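Local coordinates for putative mRNA export protein (Chaetomium thermophilum, PDB 4WP2), which is probably involved in the export of mRNA from the nucleus to the cytoplasm, and is represented here by its C-terminal UBA domain, at residues Ala7-Glu12 / Ala32-Glu37; Glu12-Thr17 / Ala54-Pro59. One frame throughout, in Å; residues are numbered along the deposited sequence.

How the contacts relate
Both contacts use helix 2-17, the first helix of this small UBA domain, and their centres lie 13 Å apart. Contact 1 takes residues 7-12 against the turn 32-35 and the start of helix 36-46; contact 2 takes residues 12-17 against the loop 54-59, which follows that last helix. Their segments alternate along the chain, and Glu12 belongs to both. Packing joins them directly, with Leu36 CD1 3.5 Å from Val13 CG2. One helix therefore receives, in succession toward its C-terminal end, an apolar contact and then a water-bridged one, which ties the middle and the tail of the chain to its beginning.

Contact 1 (Ala7-Glu12 / Ala32-Glu37); sequences AQLIAE and ANWNLE
Leu9 and Trp34 bury the largest areas of this contact. Leu9 CD1 lies 3.8 Å from the backbone O of Trp34 and 4.1 Å from CE3 of its indole, approaching the ring obliquely. The other methyl, CD2, faces Leu36, with CB of that residue 4.3 Å away, so the two branches of one leucine serve two neighbours. Ile10 comes to the indole differently: its CG1 sits at the ring edge, near the ring plane, 4.0 Å from CZ3. Farther along the helix, Glu12 takes part through its aliphatic portion, CG lying 4.0 Å from CD2 of Leu36, and these two side chains cross at about a right angle.

Torsions explain how the indole gets there. Although the CB of Trp34 does not point at helix 2-17, CG stands anti to the carbonyl carbon (chi1 -65°) and the six-membered ring is carried over to Leu9 and Ile10. The backbone behind it is a type I' turn from Ala32 to Asn35, closed by the hydrogen bond from Asn35 N to Ala32 O, 3.0 Å. Asn35 then serves as N-cap of helix 36-46, its OD1 accepting from Leu38 N, which caps the first turn of the helix, where Leu36 sits. Leu28 and Gln25 also pack on both Ile10 and Trp34, and Ile10 touches Ala7 of a second subunit.

The salt bridge from Glu12 OE2 to Arg15 NH2, within helix 2-17, probably balances the carboxylate's charge while CG packs on Leu36. No hydrogen bond crosses between the segments: the join between the first helix and the entry to the last one in this UBA domain rests on apolar packing, with Trp34 delivered by the type I' turn and its chi1, and Leu36 by the capped first turn of helix 36-46.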
loop_
_atom_site.group_PDB
_atom_site.type_symbol
_atom_site.label_atom_id
_atom_site.label_comp_id
_atom_site.label_asym_id
_atom_site.label_seq_id
_atom_site.Cartn_x
_atom_site.Cartn_y
_atom_site.Cartn_z
ATOM N N ALA A 7 -0.438 -34.152 -6.184
ATOM C CA ALA A 7 0.805 -34.200 -5.429
ATOM C C ALA A 7 0.586 -34.305 -3.917
ATOM O O ALA A 7 1.314 -35.039 -3.255
ATOM C CB ALA A 7 1.654 -32.991 -5.747
ATOM N N GLN A 8 -0.397 -33.590 -3.357
ATOM C CA GLN A 8 -0.621 -33.689 -1.911
ATOM C C GLN A 8 -1.085 -35.110 -1.562
ATOM O O GLN A 8 -0.770 -35.610 -0.482
ATOM C CB GLN A 8 -1.590 -32.614 -1.375
ATOM C CG GLN A 8 -2.927 -32.481 -2.036
ATOM C CD GLN A 8 -3.727 -31.311 -1.464
ATOM O OE1 GLN A 8 -3.205 -30.502 -0.695
ATOM N NE2 GLN A 8 -4.998 -31.223 -1.835
ATOM N N LEU A 9 -1.828 -35.757 -2.459
ATOM C CA LEU A 9 -2.241 -37.145 -2.242
ATOM C C LEU A 9 -1.044 -38.125 -2.337
ATOM O O LEU A 9 -0.917 -39.049 -1.532
ATOM C CB LEU A 9 -3.327 -37.540 -3.246
ATOM C CG LEU A 9 -4.667 -36.852 -2.976
ATOM C CD1 LEU A 9 -5.574 -36.914 -4.192
ATOM C CD2 LEU A 9 -5.345 -37.505 -1.779
ATOM N N ILE A 10 -0.161 -37.914 -3.309
ATOM C CA ILE A 10 1.057 -38.717 -3.417
ATOM C C ILE A 10 1.896 -38.584 -2.145
ATOM O O ILE A 10 2.396 -39.579 -1.602
ATOM C CB ILE A 10 1.927 -38.298 -4.640
ATOM C CG1 ILE A 10 1.217 -38.624 -5.961
ATOM C CG2 ILE A 10 3.292 -38.996 -4.608
ATOM C CD1 ILE A 10 1.899 -38.020 -7.193
ATOM N N ALA A 11 2.051 -37.348 -1.677
ATOM C CA ALA A 11 2.856 -37.076 -0.497
ATOM C C ALA A 11 2.293 -37.805 0.715
ATOM O O ALA A 11 3.052 -38.333 1.530
ATOM C CB ALA A 11 2.924 -35.569 -0.223
ATOM N N GLU A 12 0.967 -37.860 0.820
ATOM C CA GLU A 12 0.342 -38.515 1.959
ATOM C C GLU A 12 0.533 -40.027 1.913
ATOM O O GLU A 12 0.797 -40.653 2.944
ATOM C CB GLU A 12 -1.147 -38.185 2.036
ATOM C CG GLU A 12 -1.824 -38.792 3.250
ATOM C CD GLU A 12 -1.311 -38.230 4.568
ATOM O OE1 GLU A 12 -0.524 -37.258 4.564
ATOM O OE2 GLU A 12 -1.664 -38.800 5.617
ATOM N N ALA A 32 -8.170 -47.162 -8.087
ATOM C CA ALA A 32 -8.412 -46.338 -6.893
ATOM C C ALA A 32 -8.928 -44.955 -7.287
ATOM O O ALA A 32 -9.636 -44.300 -6.513
ATOM C CB ALA A 32 -7.146 -46.205 -6.061
ATOM N N ASN A 33 -8.594 -44.538 -8.506
ATOM C CA ASN A 33 -8.941 -43.221 -9.035
ATOM C C ASN A 33 -8.684 -42.112 -8.013
ATOM O O ASN A 33 -9.521 -41.239 -7.805
ATOM C CB ASN A 33 -10.406 -43.197 -9.486
ATOM C CG ASN A 33 -10.707 -42.058 -10.461
ATOM O OD1 ASN A 33 -9.803 -41.503 -11.089
ATOM N ND2 ASN A 33 -11.981 -41.711 -10.589
ATOM N N TRP A 34 -7.502 -42.168 -7.399
ATOM C CA TRP A 34 -7.001 -41.135 -6.484
ATOM C C TRP A 34 -7.771 -41.049 -5.166
ATOM O O TRP A 34 -7.607 -40.101 -4.403
ATOM C CB TRP A 34 -6.997 -39.778 -7.190
ATOM C CG TRP A 34 -6.038 -39.766 -8.324
ATOM C CD1 TRP A 34 -6.295 -40.100 -9.616
ATOM C CD2 TRP A 34 -4.653 -39.414 -8.269
ATOM N NE1 TRP A 34 -5.159 -39.972 -10.373
ATOM C CE2 TRP A 34 -4.132 -39.560 -9.565
ATOM C CE3 TRP A 34 -3.800 -38.994 -7.243
ATOM C CZ2 TRP A 34 -2.797 -39.296 -9.870
ATOM C CZ3 TRP A 34 -2.475 -38.732 -7.546
ATOM C CH2 TRP A 34 -1.989 -38.882 -8.847
ATOM N N ASN A 35 -8.540 -42.090 -4.868
ATOM C CA ASN A 35 -9.170 -42.237 -3.565
ATOM C C ASN A 35 -8.093 -42.670 -2.573
ATOM O O ASN A 35 -7.519 -43.755 -2.717
ATOM C CB ASN A 35 -10.276 -43.288 -3.615
ATOM C CG ASN A 35 -11.046 -43.401 -2.309
ATOM O OD1 ASN A 35 -10.496 -43.784 -1.282
ATOM N ND2 ASN A 35 -12.355 -43.199 -2.384
ATOM N N LEU A 36 -7.821 -41.850 -1.563
ATOM C CA LEU A 36 -6.717 -42.141 -0.651
ATOM C C LEU A 36 -6.884 -43.470 0.066
ATOM O O LEU A 36 -5.929 -44.235 0.213
ATOM C CB LEU A 36 -6.564 -41.040 0.401
ATOM C CG LEU A 36 -5.394 -41.275 1.365
ATOM C CD1 LEU A 36 -4.055 -41.212 0.631
ATOM C CD2 LEU A 36 -5.424 -40.295 2.529
ATOM N N GLU A 37 -8.087 -43.727 0.559
ATOM C CA GLU A 37 -8.327 -44.942 1.319
ATOM C C GLU A 37 -8.152 -46.188 0.450
ATOM O O GLU A 37 -7.570 -47.171 0.886
ATOM C CB GLU A 37 -9.717 -44.916 1.952
ATOM C CG GLU A 37 -9.827 -43.941 3.119
ATOM C CD GLU A 37 -8.835 -44.243 4.237
ATOM O OE1 GLU A 37 -8.739 -45.416 4.662
ATOM O OE2 GLU A 37 -8.147 -43.302 4.688
#

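Contact 2 (Glu12-Thr17 / Ala54-Pro59); sequences EVSRRT and AFISQP
Thr17 has the most surface buried here, and its backbone O does the touching. CE2 of Phe55 lies 3.4 Å from Thr17 O, which sits at the ring edge, near its plane. From the proline side, Pro59 CA makes a CA-H...O contact of 3.5 Å with Thr17 O, the angle at the hydrogen being 136°. The hydroxyl of Thr17 turns back instead: OG1 donates to Val13 O at 2.8 Å from above the carbonyl plane, and that oxygen also accepts from Thr17 N. Met19 N is the second hydrogen-bond partner of OG1.

Ser14 and Ser57 meet largely through water. Ser57 OG lies between the backbone N and the carbonyl carbon (chi1 63°) on a CB directed at the helix, placing it between two waters. The first donates to OG of Ser14 and, at 2.7 Å, to OG of Ser57. The second accepts from Ser57 OG and donates both to Arg15 O, at 2.7 Å, and to Gln58 O, at 2.8 Å, linking two carbonyl oxygens that lie 4.1 Å apart. Ser14 OG has a further partner in Met19 O, while Ile56 CD1 approaches that hydroxyl from the loop.

The tail is also tied to the helix end by Gly18, through backbone hydrogen bonds with Ile56 and Ser57, and at its terminus by the Arg16 NE to Val61 OXT salt bridge. In this UBA (TAP C-terminal) fold, the end of helix 2-17 and the loop after helix 36-46 thus meet at C-H groups gathered round Thr17 O, and the polar link between the two segments is carried by bridging waters.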
loop_
_atom_site.group_PDB
_atom_site.type_symbol
_atom_site.label_atom_id
_atom_site.label_comp_id
_atom_site.label_asym_id
_atom_site.label_seq_id
_atom_site.Cartn_x
_atom_site.Cartn_y
_atom_site.Cartn_z
ATOM N N GLU A 12 0.967 -37.860 0.820
ATOM C CA GLU A 12 0.342 -38.515 1.959
ATOM C C GLU A 12 0.533 -40.027 1.913
ATOM O O GLU A 12 0.797 -40.653 2.944
ATOM C CB GLU A 12 -1.147 -38.185 2.036
ATOM C CG GLU A 12 -1.824 -38.792 3.250
ATOM C CD GLU A 12 -1.311 -38.230 4.568
ATOM O OE1 GLU A 12 -0.524 -37.258 4.564
ATOM O OE2 GLU A 12 -1.664 -38.800 5.617
ATOM N N VAL A 13 0.386 -40.616 0.732
ATOM C CA VAL A 13 0.604 -42.051 0.578
ATOM C C VAL A 13 2.055 -42.391 0.924
ATOM O O VAL A 13 2.314 -43.382 1.593
ATOM C CB VAL A 13 0.264 -42.531 -0.849
ATOM C CG1 VAL A 13 0.762 -43.948 -1.096
ATOM C CG2 VAL A 13 -1.243 -42.461 -1.088
ATOM N N SER A 14 2.986 -41.554 0.476
ATOM C CA SER A 14 4.405 -41.752 0.755
ATOM C C SER A 14 4.670 -41.703 2.257
ATOM O O SER A 14 5.407 -42.527 2.793
ATOM C CB SER A 14 5.243 -40.700 0.027
ATOM O OG SER A 14 6.622 -40.832 0.330
ATOM N N ARG A 15 4.065 -40.724 2.927
ATOM C CA ARG A 15 4.229 -40.560 4.364
ATOM C C ARG A 15 3.725 -41.787 5.119
ATOM O O ARG A 15 4.357 -42.241 6.078
ATOM C CB ARG A 15 3.492 -39.302 4.848
ATOM C CG ARG A 15 3.728 -38.980 6.309
ATOM C CD ARG A 15 2.935 -37.765 6.759
ATOM N NE ARG A 15 1.502 -38.039 6.852
ATOM C CZ ARG A 15 0.939 -38.742 7.830
ATOM N NH1 ARG A 15 1.688 -39.265 8.794
ATOM N NH2 ARG A 15 -0.372 -38.934 7.842
ATOM N N ARG A 16 2.573 -42.300 4.701
ATOM C CA ARG A 16 1.939 -43.416 5.390
ATOM C C ARG A 16 2.606 -44.770 5.097
ATOM O O ARG A 16 2.760 -45.594 6.004
ATOM C CB ARG A 16 0.461 -43.505 5.003
ATOM C CG ARG A 16 -0.412 -42.405 5.592
ATOM C CD ARG A 16 -0.653 -42.596 7.077
ATOM N NE ARG A 16 -1.540 -43.726 7.335
ATOM C CZ ARG A 16 -2.859 -43.702 7.174
ATOM N NH1 ARG A 16 -3.459 -42.611 6.718
ATOM N NH2 ARG A 16 -3.572 -44.787 7.443
ATOM N N THR A 17 3.008 -44.994 3.845
ATOM C CA THR A 17 3.508 -46.305 3.420
ATOM C C THR A 17 5.025 -46.438 3.466
ATOM O O THR A 17 5.547 -47.551 3.528
ATOM C CB THR A 17 3.070 -46.655 1.984
ATOM O OG1 THR A 17 3.706 -45.770 1.056
ATOM C CG2 THR A 17 1.559 -46.571 1.838
ATOM N N ALA A 54 12.370 -49.221 -3.136
ATOM C CA ALA A 54 11.355 -48.189 -3.313
ATOM C C ALA A 54 11.031 -47.459 -2.007
ATOM O O ALA A 54 10.364 -46.425 -2.023
ATOM C CB ALA A 54 10.094 -48.801 -3.896
ATOM N N PHE A 55 11.503 -47.991 -0.879
ATOM C CA PHE A 55 11.156 -47.460 0.444
ATOM C C PHE A 55 12.147 -46.411 0.948
ATOM O O PHE A 55 13.341 -46.678 1.064
ATOM C CB PHE A 55 11.038 -48.603 1.452
ATOM C CG PHE A 55 9.782 -49.415 1.286
ATOM C CD1 PHE A 55 9.746 -50.482 0.402
ATOM C CD2 PHE A 55 8.641 -49.106 2.002
ATOM C CE1 PHE A 55 8.595 -51.227 0.241
ATOM C CE2 PHE A 55 7.481 -49.849 1.846
ATOM C CZ PHE A 55 7.460 -50.909 0.967
ATOM N N ILE A 56 11.657 -45.188 1.150
ATOM C CA ILE A 56 12.493 -44.095 1.664
ATOM C C ILE A 56 12.182 -43.595 3.085
ATOM O O ILE A 56 12.860 -42.690 3.595
ATOM C CB ILE A 56 12.390 -42.884 0.716
ATOM C CG1 ILE A 56 10.929 -42.433 0.600
ATOM C CG2 ILE A 56 12.963 -43.245 -0.651
ATOM C CD1 ILE A 56 10.714 -41.237 -0.299
ATOM N N SER A 57 11.154 -44.146 3.720
ATOM C CA SER A 57 10.805 -43.750 5.088
ATOM C C SER A 57 10.074 -44.888 5.803
ATOM O O SER A 57 9.792 -45.926 5.214
ATOM C CB SER A 57 9.985 -42.450 5.109
ATOM O OG SER A 57 8.749 -42.593 4.443
ATOM N N GLN A 58 9.752 -44.691 7.073
ATOM C CA GLN A 58 9.158 -45.765 7.855
ATOM C C GLN A 58 7.733 -46.132 7.460
ATOM O O GLN A 58 6.877 -45.263 7.361
ATOM C CB GLN A 58 9.172 -45.350 9.328
ATOM C CG GLN A 58 8.630 -46.385 10.285
ATOM C CD GLN A 58 8.955 -46.068 11.734
ATOM O OE1 GLN A 58 9.633 -45.078 12.040
ATOM N NE2 GLN A 58 8.452 -46.894 12.636
ATOM N N PRO A 59 7.468 -47.441 7.266
ATOM C CA PRO A 59 6.076 -47.822 7.021
ATOM C C PRO A 59 5.246 -47.525 8.253
ATOM O O PRO A 59 5.634 -47.934 9.346
ATOM C CB PRO A 59 6.150 -49.328 6.743
ATOM C CG PRO A 59 7.565 -49.598 6.366
ATOM C CD PRO A 59 8.383 -48.589 7.133
HETATM O O HOH W 1 8.030 -40.495 2.844
HETATM O O HOH W 2 7.039 -42.654 6.447
#